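Local coordinates for protein DegT/DnrJ/EryC1/StrS aminotransferase (Brucella abortus 2308, PDB 4QGR) that probably acts as a pyridoxal-5'-phosphate-dependent aminotransferase of the DegT/DnrJ/EryC1/StrS family, moving amino groups between substrates, at residues M264-N275 against L287-Y298; T220-G228 against V237-L245. One frame throughout, in Å; residues are numbered along the deposited sequence.

Contact 1: M264-N275 against L287-Y298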
loop_
_atom_site.group_PDB
_atom_site.type_symbol
_atom_site.label_atom_id
_atom_site.label_comp_id
_atom_site.label_asym_id
_atom_site.label_seq_id
_atom_site.Cartn_x
_atom_site.Cartn_y
_atom_site.Cartn_z
ATOM N N MET A 264 -15.363 23.080 3.183
ATOM C CA MET A 264 -14.301 24.115 3.063
ATOM C C MET A 264 -14.798 25.513 3.436
ATOM O O MET A 264 -14.092 26.276 4.127
ATOM C CB MET A 264 -13.678 24.107 1.663
ATOM C CG MET A 264 -12.789 22.890 1.465
ATOM S SD MET A 264 -11.322 22.947 2.517
ATOM C CE MET A 264 -11.123 21.260 3.046
ATOM N N GLU A 265 -16.033 25.833 3.064
ATOM C CA GLU A 265 -16.602 27.106 3.521
ATOM C C GLU A 265 -16.692 27.126 5.032
ATOM O O GLU A 265 -16.390 28.151 5.674
ATOM C CB GLU A 265 -17.969 27.370 2.860
ATOM C CG GLU A 265 -17.851 27.468 1.342
ATOM C CD GLU A 265 -19.203 27.459 0.622
ATOM O OE1 GLU A 265 -20.259 27.423 1.294
ATOM O OE2 GLU A 265 -19.205 27.495 -0.632
ATOM N N ALA A 266 -17.136 26.012 5.611
ATOM C CA ALA A 266 -17.279 25.905 7.042
ATOM C C ALA A 266 -15.942 26.032 7.750
ATOM O O ALA A 266 -15.817 26.746 8.722
ATOM C CB ALA A 266 -17.950 24.578 7.424
ATOM N N ARG A 267 -14.936 25.330 7.244
ATOM C CA ARG A 267 -13.602 25.392 7.843
ATOM C C ARG A 267 -13.071 26.840 7.833
ATOM O O ARG A 267 -12.554 27.311 8.834
ATOM C CB ARG A 267 -12.661 24.460 7.115
ATOM C CG ARG A 267 -12.921 22.977 7.295
ATOM C CD ARG A 267 -12.183 22.103 6.260
ATOM N NE ARG A 267 -12.348 20.676 6.541
ATOM C CZ ARG A 267 -11.663 19.980 7.464
ATOM N NH1 ARG A 267 -10.682 20.538 8.152
ATOM N NH2 ARG A 267 -11.944 18.703 7.678
ATOM N N ASP A 268 -13.258 27.539 6.718
ATOM C CA ASP A 268 -12.785 28.919 6.587
ATOM C C ASP A 268 -13.457 29.788 7.634
ATOM O O ASP A 268 -12.798 30.605 8.331
ATOM C CB ASP A 268 -13.094 29.446 5.178
ATOM C CG ASP A 268 -12.538 30.837 4.945
ATOM O OD1 ASP A 268 -11.326 30.946 4.709
ATOM O OD2 ASP A 268 -13.328 31.804 5.033
ATOM N N ARG A 269 -14.767 29.599 7.773
ATOM C CA ARG A 269 -15.565 30.370 8.762
ATOM C C ARG A 269 -15.080 30.105 10.194
ATOM O O ARG A 269 -14.852 31.013 10.970
ATOM C CB ARG A 269 -17.054 30.055 8.610
ATOM C CG ARG A 269 -17.905 30.464 9.786
ATOM C CD ARG A 269 -19.357 30.069 9.544
ATOM N NE ARG A 269 -19.576 28.626 9.388
ATOM C CZ ARG A 269 -19.587 27.748 10.378
ATOM N NH1 ARG A 269 -19.306 28.104 11.621
ATOM N NH2 ARG A 269 -19.830 26.484 10.112
ATOM N N ILE A 270 -14.858 28.843 10.515
ATOM C CA ILE A 270 -14.417 28.429 11.835
ATOM C C ILE A 270 -13.009 28.950 12.170
ATOM O O ILE A 270 -12.774 29.485 13.264
ATOM C CB ILE A 270 -14.516 26.881 11.949
ATOM C CG1 ILE A 270 -16.014 26.498 11.937
ATOM C CG2 ILE A 270 -13.818 26.382 13.207
ATOM C CD1 ILE A 270 -16.269 25.039 11.564
ATOM N N ALA A 271 -12.085 28.825 11.211
ATOM C CA ALA A 271 -10.705 29.289 11.395
ATOM C C ALA A 271 -10.662 30.770 11.603
ATOM O O ALA A 271 -9.905 31.238 12.431
ATOM C CB ALA A 271 -9.840 28.921 10.215
ATOM N N ARG A 272 -11.455 31.516 10.830
ATOM C CA ARG A 272 -11.463 32.986 10.955
ATOM C C ARG A 272 -11.995 33.404 12.313
ATOM O O ARG A 272 -11.499 34.342 12.924
ATOM C CB ARG A 272 -12.254 33.634 9.803
ATOM C CG ARG A 272 -11.487 33.571 8.483
ATOM C CD ARG A 272 -12.241 34.202 7.304
ATOM N NE ARG A 272 -11.504 34.037 6.040
ATOM C CZ ARG A 272 -10.476 34.803 5.643
ATOM N NH1 ARG A 272 -10.019 35.797 6.399
ATOM N NH2 ARG A 272 -9.876 34.564 4.477
ATOM N N ARG A 273 -12.996 32.686 12.794
ATOM C CA ARG A 273 -13.546 32.973 14.116
ATOM C C ARG A 273 -12.507 32.695 15.220
ATOM O O ARG A 273 -12.379 33.501 16.158
ATOM C CB ARG A 273 -14.856 32.220 14.347
ATOM C CG ARG A 273 -15.654 32.722 15.541
ATOM C CD ARG A 273 -17.085 32.223 15.425
ATOM N NE ARG A 273 -17.912 32.758 16.503
ATOM C CZ ARG A 273 -18.176 32.156 17.660
ATOM N NH1 ARG A 273 -17.717 30.941 17.937
ATOM N NH2 ARG A 273 -18.957 32.771 18.548
ATOM N N TYR A 274 -11.761 31.599 15.135
ATOM C CA TYR A 274 -10.666 31.408 16.091
ATOM C C TYR A 274 -9.643 32.541 15.984
ATOM O O TYR A 274 -9.163 33.060 17.001
ATOM C CB TYR A 274 -9.899 30.125 15.804
ATOM C CG TYR A 274 -10.348 28.807 16.405
ATOM C CD1 TYR A 274 -10.667 28.664 17.774
ATOM C CD2 TYR A 274 -10.330 27.654 15.610
ATOM C CE1 TYR A 274 -10.997 27.428 18.303
ATOM C CE2 TYR A 274 -10.646 26.415 16.117
ATOM C CZ TYR A 274 -10.968 26.299 17.481
ATOM O OH TYR A 274 -11.243 25.061 17.986
ATOM N N ASN A 275 -9.250 32.877 14.754
ATOM C CA ASN A 275 -8.150 33.842 14.573
ATOM C C ASN A 275 -8.514 35.194 15.202
ATOM O O ASN A 275 -7.715 35.738 15.961
ATOM C CB ASN A 275 -7.766 34.025 13.098
ATOM C CG ASN A 275 -6.967 32.834 12.540
ATOM O OD1 ASN A 275 -6.518 31.944 13.278
ATOM N ND2 ASN A 275 -6.749 32.848 11.240
ATOM N N LEU A 287 -4.521 33.755 7.501
ATOM C CA LEU A 287 -4.730 33.329 6.137
ATOM C C LEU A 287 -4.265 34.466 5.267
ATOM O O LEU A 287 -4.852 35.528 5.296
ATOM C CB LEU A 287 -6.202 33.104 5.848
ATOM C CG LEU A 287 -6.754 31.710 5.909
ATOM C CD1 LEU A 287 -8.234 31.814 5.568
ATOM C CD2 LEU A 287 -6.009 30.756 4.960
ATOM N N PRO A 288 -3.197 34.255 4.505
ATOM C CA PRO A 288 -2.781 35.348 3.620
ATOM C C PRO A 288 -3.829 35.640 2.542
ATOM O O PRO A 288 -4.576 34.754 2.145
ATOM C CB PRO A 288 -1.482 34.836 2.990
ATOM C CG PRO A 288 -1.065 33.675 3.814
ATOM C CD PRO A 288 -2.308 33.091 4.410
ATOM N N ALA A 289 -3.899 36.904 2.111
ATOM C CA ALA A 289 -4.778 37.303 1.003
ATOM C C ALA A 289 -4.691 36.286 -0.136
ATOM O O ALA A 289 -3.612 35.827 -0.397
ATOM C CB ALA A 289 -4.359 38.687 0.491
ATOM N N GLY A 290 -5.804 35.978 -0.804
ATOM C CA GLY A 290 -5.808 35.096 -1.955
ATOM C C GLY A 290 -5.737 33.600 -1.644
ATOM O O GLY A 290 -5.723 32.782 -2.568
ATOM N N ASN A 291 -5.681 33.233 -0.364
ATOM C CA ASN A 291 -5.598 31.834 0.028
ATOM C C ASN A 291 -6.841 31.360 0.723
ATOM O O ASN A 291 -7.472 32.099 1.484
ATOM C CB ASN A 291 -4.410 31.566 0.980
ATOM C CG ASN A 291 -3.065 31.549 0.243
ATOM O OD1 ASN A 291 -2.479 30.508 -0.036
ATOM N ND2 ASN A 291 -2.599 32.729 -0.104
ATOM N N ARG A 292 -7.162 30.107 0.466
ATOM C CA ARG A 292 -8.013 29.302 1.337
ATOM C C ARG A 292 -7.198 28.098 1.775
ATOM O O ARG A 292 -6.584 27.430 0.948
ATOM C CB ARG A 292 -9.290 28.886 0.603
ATOM C CG ARG A 292 -10.290 28.193 1.518
ATOM C CD ARG A 292 -11.579 27.816 0.773
ATOM N NE ARG A 292 -11.474 26.656 -0.117
ATOM C CZ ARG A 292 -12.432 26.261 -0.969
ATOM N NH1 ARG A 292 -13.582 26.922 -1.053
ATOM N NH2 ARG A 292 -12.248 25.185 -1.733
ATOM N N SER A 293 -7.122 27.872 3.093
ATOM C CA SER A 293 -6.483 26.671 3.619
ATOM C C SER A 293 -7.503 25.530 3.731
ATOM O O SER A 293 -8.707 25.765 3.965
ATOM C CB SER A 293 -5.907 26.959 5.026
ATOM O OG SER A 293 -5.358 25.750 5.557
ATOM N N ALA A 294 -7.044 24.286 3.545
ATOM C CA ALA A 294 -7.873 23.150 3.862
ATOM C C ALA A 294 -8.042 22.968 5.376
ATOM O O ALA A 294 -8.940 22.245 5.785
ATOM C CB ALA A 294 -7.322 21.886 3.261
ATOM N N TRP A 295 -7.239 23.665 6.200
ATOM C CA TRP A 295 -7.337 23.514 7.678
ATOM C C TRP A 295 -7.363 22.061 8.100
ATOM O O TRP A 295 -8.170 21.669 8.936
ATOM C CB TRP A 295 -8.551 24.257 8.237
ATOM C CG TRP A 295 -8.423 25.760 7.986
ATOM C CD1 TRP A 295 -9.146 26.506 7.113
ATOM C CD2 TRP A 295 -7.490 26.629 8.587
ATOM N NE1 TRP A 295 -8.728 27.812 7.139
ATOM C CE2 TRP A 295 -7.702 27.907 8.049
ATOM C CE3 TRP A 295 -6.520 26.472 9.586
ATOM C CZ2 TRP A 295 -6.963 29.012 8.439
ATOM C CZ3 TRP A 295 -5.747 27.593 9.944
ATOM C CH2 TRP A 295 -5.989 28.833 9.392
ATOM N N ALA A 296 -6.449 21.260 7.573
ATOM C CA ALA A 296 -6.255 19.936 8.108
ATOM C C ALA A 296 -6.025 19.993 9.601
ATOM O O ALA A 296 -6.458 19.103 10.342
ATOM C CB ALA A 296 -5.098 19.276 7.415
ATOM N N GLN A 297 -5.316 21.032 10.053
ATOM C CA GLN A 297 -5.176 21.344 11.473
ATOM C C GLN A 297 -5.260 22.861 11.645
ATOM O O GLN A 297 -4.873 23.631 10.730
ATOM C CB GLN A 297 -3.806 20.892 12.053
ATOM C CG GLN A 297 -3.506 19.418 11.801
ATOM C CD GLN A 297 -4.381 18.453 12.539
ATOM O OE1 GLN A 297 -5.026 18.822 13.519
ATOM N NE2 GLN A 297 -4.365 17.161 12.101
ATOM N N TYR A 298 -5.684 23.276 12.836
ATOM C CA TYR A 298 -5.743 24.685 13.227
ATOM C C TYR A 298 -4.687 24.827 14.317
ATOM O O TYR A 298 -4.876 24.365 15.443
ATOM C CB TYR A 298 -7.118 25.089 13.720
ATOM C CG TYR A 298 -7.121 26.560 14.126
ATOM C CD1 TYR A 298 -6.755 26.942 15.423
ATOM C CD2 TYR A 298 -7.334 27.543 13.199
ATOM C CE1 TYR A 298 -6.693 28.303 15.787
ATOM C CE2 TYR A 298 -7.261 28.905 13.553
ATOM C CZ TYR A 298 -6.912 29.265 14.841
ATOM O OH TYR A 298 -6.846 30.601 15.216
HETATM O O HOH W 1 -11.271 26.576 4.282
HETATM O O HOH W 2 -9.320 19.017 10.329
HETATM O O HOH W 3 -9.510 28.872 4.700
HETATM O O HOH W 4 -10.410 32.463 2.631
HETATM O O HOH W 5 -7.839 34.763 1.870
HETATM O O HOH W 6 -7.200 36.158 3.912
#
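The later turns of the long helix 247-278 pack against the loop and short strand that follow it, A271 pressing on W295 and Y274 stacking on Y298. CB of A271 sits over one face of the indole, 3.5 Å from the centroid of the five-membered ring, a close CH-pi contact. The opposite face takes CB of S293, whose OG accepts a hydrogen bond from the W295 backbone N in an ST turn. The Y274 and Y298 rings stack face to face, centroids 4.4 Å apart and planes 29° off parallel, with CD2 of Y274 over the centre of the Y298 ring. With CG anti to the backbone N (chi1 179°), Y298 carries its OH to OD1 of N275; the modelled 2.4 Å is so short that its precise geometry is doubtful. N275 ND2 turns instead to P285 O, and Y274 OH to P357 O. Toward the start of 264-275, CB of M264 lies over the centre of the R292 guanidinium, 3.6 Å from CZ, while that group makes a salt bridge to E261 and a hydrogen bond to G176 O. Water 3 joins D268 OD1 (2.8 Å) to W295 NE1 and S293 N. D268 OD2 meets R272 NE at 3.1 Å in a salt bridge, and CD1 of L287 covers one face of that guanidinium. Such packing of a long helix against the chain that returns along it is consistent with the C-terminal part of the fold type I aminotransferases.

Contact 2: T220-G228 against V237-L245. With PLP (pyridoxal-5'-phosphate), chain G; ACT (acetate ion), chain D.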
loop_
_atom_site.group_PDB
_atom_site.type_symbol
_atom_site.label_atom_id
_atom_site.label_comp_id
_atom_site.label_asym_id
_atom_site.label_seq_id
_atom_site.Cartn_x
_atom_site.Cartn_y
_atom_site.Cartn_z
ATOM N N THR A 220 2.933 6.775 -16.981
ATOM C CA THR A 220 4.018 6.121 -16.253
ATOM C C THR A 220 3.570 5.821 -14.837
ATOM O O THR A 220 3.869 4.763 -14.304
ATOM C CB THR A 220 5.326 6.960 -16.304
ATOM O OG1 THR A 220 5.681 7.207 -17.706
ATOM C CG2 THR A 220 6.389 6.223 -15.690
ATOM N N LEU A 221 2.846 6.743 -14.221
ATOM C CA LEU A 221 2.373 6.513 -12.830
ATOM C C LEU A 221 1.377 5.337 -12.786
ATOM O O LEU A 221 1.380 4.516 -11.866
ATOM C CB LEU A 221 1.757 7.770 -12.211
ATOM C CG LEU A 221 2.786 8.853 -11.952
ATOM C CD1 LEU A 221 2.080 10.141 -11.581
ATOM C CD2 LEU A 221 3.772 8.465 -10.852
ATOM N N ARG A 222 0.550 5.234 -13.822
ATOM C CA ARG A 222 -0.427 4.172 -13.878
ATOM C C ARG A 222 0.248 2.824 -14.097
ATOM O O ARG A 222 -0.281 1.789 -13.678
ATOM C CB ARG A 222 -1.511 4.417 -14.933
ATOM C CG ARG A 222 -2.417 5.614 -14.610
ATOM C CD ARG A 222 -3.647 5.680 -15.524
ATOM N NE ARG A 222 -4.333 6.980 -15.481
ATOM C CZ ARG A 222 -5.170 7.359 -14.507
ATOM N NH1 ARG A 222 -5.410 6.563 -13.459
ATOM N NH2 ARG A 222 -5.729 8.548 -14.563
ATOM N N SER A 223 1.407 2.842 -14.751
ATOM C CA SER A 223 2.197 1.641 -14.897
ATOM C C SER A 223 2.837 1.261 -13.559
ATOM O O SER A 223 2.725 0.132 -13.122
ATOM C CB SER A 223 3.273 1.860 -15.972
ATOM O OG SER A 223 4.262 0.843 -15.975
ATOM N N VAL A 224 3.465 2.218 -12.901
ATOM C CA VAL A 224 4.198 1.957 -11.678
ATOM C C VAL A 224 3.299 1.385 -10.584
ATOM O O VAL A 224 3.725 0.505 -9.815
ATOM C CB VAL A 224 4.929 3.246 -11.184
ATOM C CG1 VAL A 224 5.489 3.095 -9.773
ATOM C CG2 VAL A 224 6.067 3.585 -12.139
ATOM N N LEU A 225 2.062 1.870 -10.485
ATOM C CA LEU A 225 1.185 1.416 -9.406
ATOM C C LEU A 225 0.655 0.024 -9.627
ATOM O O LEU A 225 0.096 -0.577 -8.691
ATOM C CB LEU A 225 0.045 2.408 -9.159
ATOM C CG LEU A 225 -1.037 2.489 -10.244
ATOM C CD1 LEU A 225 -2.093 1.419 -10.110
ATOM C CD2 LEU A 225 -1.695 3.845 -10.201
ATOM N N PHE A 226 0.846 -0.522 -10.830
ATOM C CA PHE A 226 0.467 -1.897 -11.126
ATOM C C PHE A 226 1.658 -2.681 -11.644
ATOM O O PHE A 226 1.679 -3.147 -12.806
ATOM C CB PHE A 226 -0.737 -1.961 -12.068
ATOM C CG PHE A 226 -1.223 -3.382 -12.354
ATOM C CD1 PHE A 226 -1.190 -4.357 -11.378
ATOM C CD2 PHE A 226 -1.673 -3.736 -13.628
ATOM C CE1 PHE A 226 -1.631 -5.653 -11.642
ATOM C CE2 PHE A 226 -2.121 -5.032 -13.901
ATOM C CZ PHE A 226 -2.090 -5.986 -12.903
ATOM N N HIS A 227 2.684 -2.755 -10.783
ATOM C CA HIS A 227 3.914 -3.526 -11.059
ATOM C C HIS A 227 4.644 -3.168 -12.349
ATOM O O HIS A 227 5.297 -4.016 -12.959
ATOM C CB HIS A 227 3.598 -5.033 -11.069
ATOM C CG HIS A 227 2.901 -5.484 -9.841
ATOM N ND1 HIS A 227 3.543 -5.600 -8.626
ATOM C CD2 HIS A 227 1.608 -5.794 -9.613
ATOM C CE1 HIS A 227 2.676 -5.971 -7.706
ATOM N NE2 HIS A 227 1.495 -6.094 -8.281
ATOM N N GLY A 228 4.593 -1.908 -12.756
ATOM C CA GLY A 228 5.339 -1.459 -13.922
ATOM C C GLY A 228 4.848 -2.053 -15.248
ATOM O O GLY A 228 5.658 -2.291 -16.151
ATOM N N VAL A 237 7.551 -3.455 -17.940
ATOM C CA VAL A 237 8.666 -2.704 -18.533
ATOM C C VAL A 237 9.517 -1.969 -17.512
ATOM O O VAL A 237 10.588 -1.457 -17.836
ATOM C CB VAL A 237 8.196 -1.660 -19.576
ATOM C CG1 VAL A 237 7.617 -2.360 -20.789
ATOM C CG2 VAL A 237 7.169 -0.685 -19.006
ATOM N N ARG A 238 9.025 -1.866 -16.286
ATOM C CA ARG A 238 9.776 -1.208 -15.227
ATOM C C ARG A 238 9.447 -1.857 -13.888
ATOM O O ARG A 238 8.473 -2.600 -13.769
ATOM C CB ARG A 238 9.467 0.298 -15.206
ATOM C CG ARG A 238 7.975 0.634 -15.043
ATOM C CD ARG A 238 7.689 2.138 -15.026
ATOM N NE ARG A 238 8.041 2.802 -16.281
ATOM C CZ ARG A 238 7.320 2.839 -17.397
ATOM N NH1 ARG A 238 6.136 2.263 -17.493
ATOM N NH2 ARG A 238 7.817 3.457 -18.468
ATOM N N ILE A 239 10.280 -1.567 -12.896
ATOM C CA ILE A 239 10.009 -1.954 -11.530
ATOM C C ILE A 239 8.862 -1.088 -11.049
ATOM O O ILE A 239 8.883 0.162 -11.202
ATOM C CB ILE A 239 11.226 -1.721 -10.612
ATOM C CG1 ILE A 239 12.457 -2.538 -11.087
ATOM C CG2 ILE A 239 10.843 -2.004 -9.171
ATOM C CD1 ILE A 239 12.212 -4.006 -11.351
ATOM N N GLY A 240 7.877 -1.733 -10.434
ATOM C CA GLY A 240 6.761 -0.990 -9.809
ATOM C C GLY A 240 6.390 -1.491 -8.422
ATOM O O GLY A 240 7.199 -2.156 -7.749
ATOM N N ILE A 241 5.151 -1.162 -8.016
ATOM C CA ILE A 241 4.601 -1.580 -6.738
ATOM C C ILE A 241 3.133 -1.994 -6.924
ATOM O O ILE A 241 2.623 -2.017 -8.064
ATOM C CB ILE A 241 4.755 -0.473 -5.691
ATOM C CG1 ILE A 241 4.037 0.815 -6.132
ATOM C CG2 ILE A 241 6.223 -0.166 -5.396
ATOM C CD1 ILE A 241 3.977 1.840 -5.015
ATOM N N ASN A 242 2.462 -2.327 -5.822
ATOM C CA ASN A 242 1.023 -2.511 -5.867
ATOM C C ASN A 242 0.409 -1.371 -5.097
ATOM O O ASN A 242 0.432 -1.403 -3.875
ATOM C CB ASN A 242 0.610 -3.823 -5.196
ATOM C CG ASN A 242 -0.905 -4.023 -5.169
ATOM O OD1 ASN A 242 -1.677 -3.190 -5.625
ATOM N ND2 ASN A 242 -1.327 -5.135 -4.610
ATOM N N SER A 243 -0.189 -0.407 -5.791
ATOM C CA SER A 243 -0.748 0.754 -5.089
ATOM C C SER A 243 -2.034 1.257 -5.713
ATOM O O SER A 243 -2.019 2.192 -6.511
ATOM C CB SER A 243 0.277 1.872 -5.009
ATOM O OG SER A 243 -0.188 2.924 -4.212
ATOM N N ARG A 244 -3.146 0.628 -5.324
ATOM C CA ARG A 244 -4.477 0.914 -5.868
ATOM C C ARG A 244 -5.382 1.456 -4.778
ATOM O O ARG A 244 -5.308 1.046 -3.610
ATOM C CB ARG A 244 -5.083 -0.353 -6.477
ATOM C CG ARG A 244 -4.299 -0.882 -7.671
ATOM C CD ARG A 244 -4.861 -2.188 -8.230
ATOM N NE ARG A 244 -4.621 -3.316 -7.345
ATOM C CZ ARG A 244 -4.261 -4.536 -7.730
ATOM N NH1 ARG A 244 -4.073 -4.825 -9.017
ATOM N NH2 ARG A 244 -4.147 -5.479 -6.830
ATOM N N LEU A 245 -6.256 2.386 -5.169
ATOM C CA LEU A 245 -7.397 2.764 -4.315
ATOM C C LEU A 245 -8.515 1.746 -4.474
ATOM O O LEU A 245 -8.981 1.503 -5.616
ATOM C CB LEU A 245 -7.908 4.125 -4.720
ATOM C CG LEU A 245 -9.076 4.746 -3.936
ATOM C CD1 LEU A 245 -8.610 5.099 -2.574
ATOM C CD2 LEU A 245 -9.606 5.996 -4.648
HETATM N N1 PLP G . 3.069 -13.569 -4.980
HETATM C C2 PLP G . 2.273 -14.329 -5.772
HETATM C C2A PLP G . 2.652 -15.760 -6.083
HETATM C C3 PLP G . 0.999 -13.775 -6.291
HETATM O O3 PLP G . 0.168 -14.517 -7.047
HETATM C C4 PLP G . 0.665 -12.364 -5.987
HETATM C C4A PLP G . -0.586 -11.721 -6.405
HETATM O O4A PLP G . -1.486 -12.409 -6.796
HETATM C C5 PLP G . 1.594 -11.636 -5.122
HETATM C C6 PLP G . 2.766 -12.284 -4.683
HETATM C C5A PLP G . 1.283 -10.174 -4.800
HETATM O O4P PLP G . 0.121 -10.068 -3.968
HETATM P P PLP G . -0.795 -8.766 -4.069
HETATM O O1P PLP G . -1.641 -8.834 -2.810
HETATM O O2P PLP G . 0.064 -7.507 -4.198
HETATM O O3P PLP G . -1.608 -9.031 -5.350
HETATM C C ACT D . -2.806 -8.378 -8.419
HETATM O O ACT D . -3.097 -7.630 -9.395
HETATM O OXT ACT D . -2.418 -7.923 -7.334
HETATM C CH3 ACT D . -2.933 -9.872 -8.549
HETATM O O HOH W 7 -1.579 -2.752 -8.363
#
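CG2 of T220 rests over one face of the R238 guanidinium, 3.8 Å from NE. One helical turn on, S223 OG takes a hydrogen bond from R238 NH1 at 2.8 Å, lying in the guanidinium plane; OG is also bonded to K229 O. R238 reaches back to the helix because its CG sits between the backbone N and carbonyl carbon (chi1 57°) and the chain bends again at chi3, laying CD against CG2 of V224. V224 O then accepts I241 N at 2.8 Å, an almost straight bond (173° at the hydrogen). L225 O accepts S243 N at 2.9 Å on a lone pair in the carbonyl plane, and water 7 ties the same oxygen to N242 OD1. F226 forms a single backbone bridge with N242, and its CE1 lies 3.7 Å from R244 NH1, ring and guanidinium planes 36° apart. H227 N returns a bond to I241 O, which also stands over one face of the imidazole; ND1 is bonded to E97 of the second subunit. The close passage at G228 and G240 is backbone against backbone, and G228 O ends the segment by accepting V237 N at 2.9 Å. These bonds help fix the course of N242 and R244 on the returning loop. N242 ND2 donates to phosphate oxygen O2P of a PLP at 2.8 Å, a cofactor also hydrogen-bonded by G66, T67, Q173, S194 and K199 of the second subunit. R244 grips both oxygens of an acetate, probably from the crystallisation liquor, and salt-bridges D206 of that subunit. The chemistry implies an active site shared across the dimer, this subunit lending an amide donor to the cofactor phosphate and an arginine that can bind a carboxylate.

In the fold
Following the chain from its N terminus, contact 2 comes first: helix 215-224 runs out, residues 229-236 make an excursion, and 237-245 returns alongside 220-228 to close that loop. Helix 247-278, which starts just after contact 2, carries the chain to contact 1, its later turns supplying 264-275; after residues 276-286, contact 1 closes a second short loop onto 287-298. The two loops stand in series and neither nest nor cross. Their centres lie 36 Å apart, their nearest atoms about 17 Å, on opposite sides of the chain's centre. Contact 2 faces the second subunit, whereas contact 1 lies within one chain and brings A296 beside the cofactor-binding Q173.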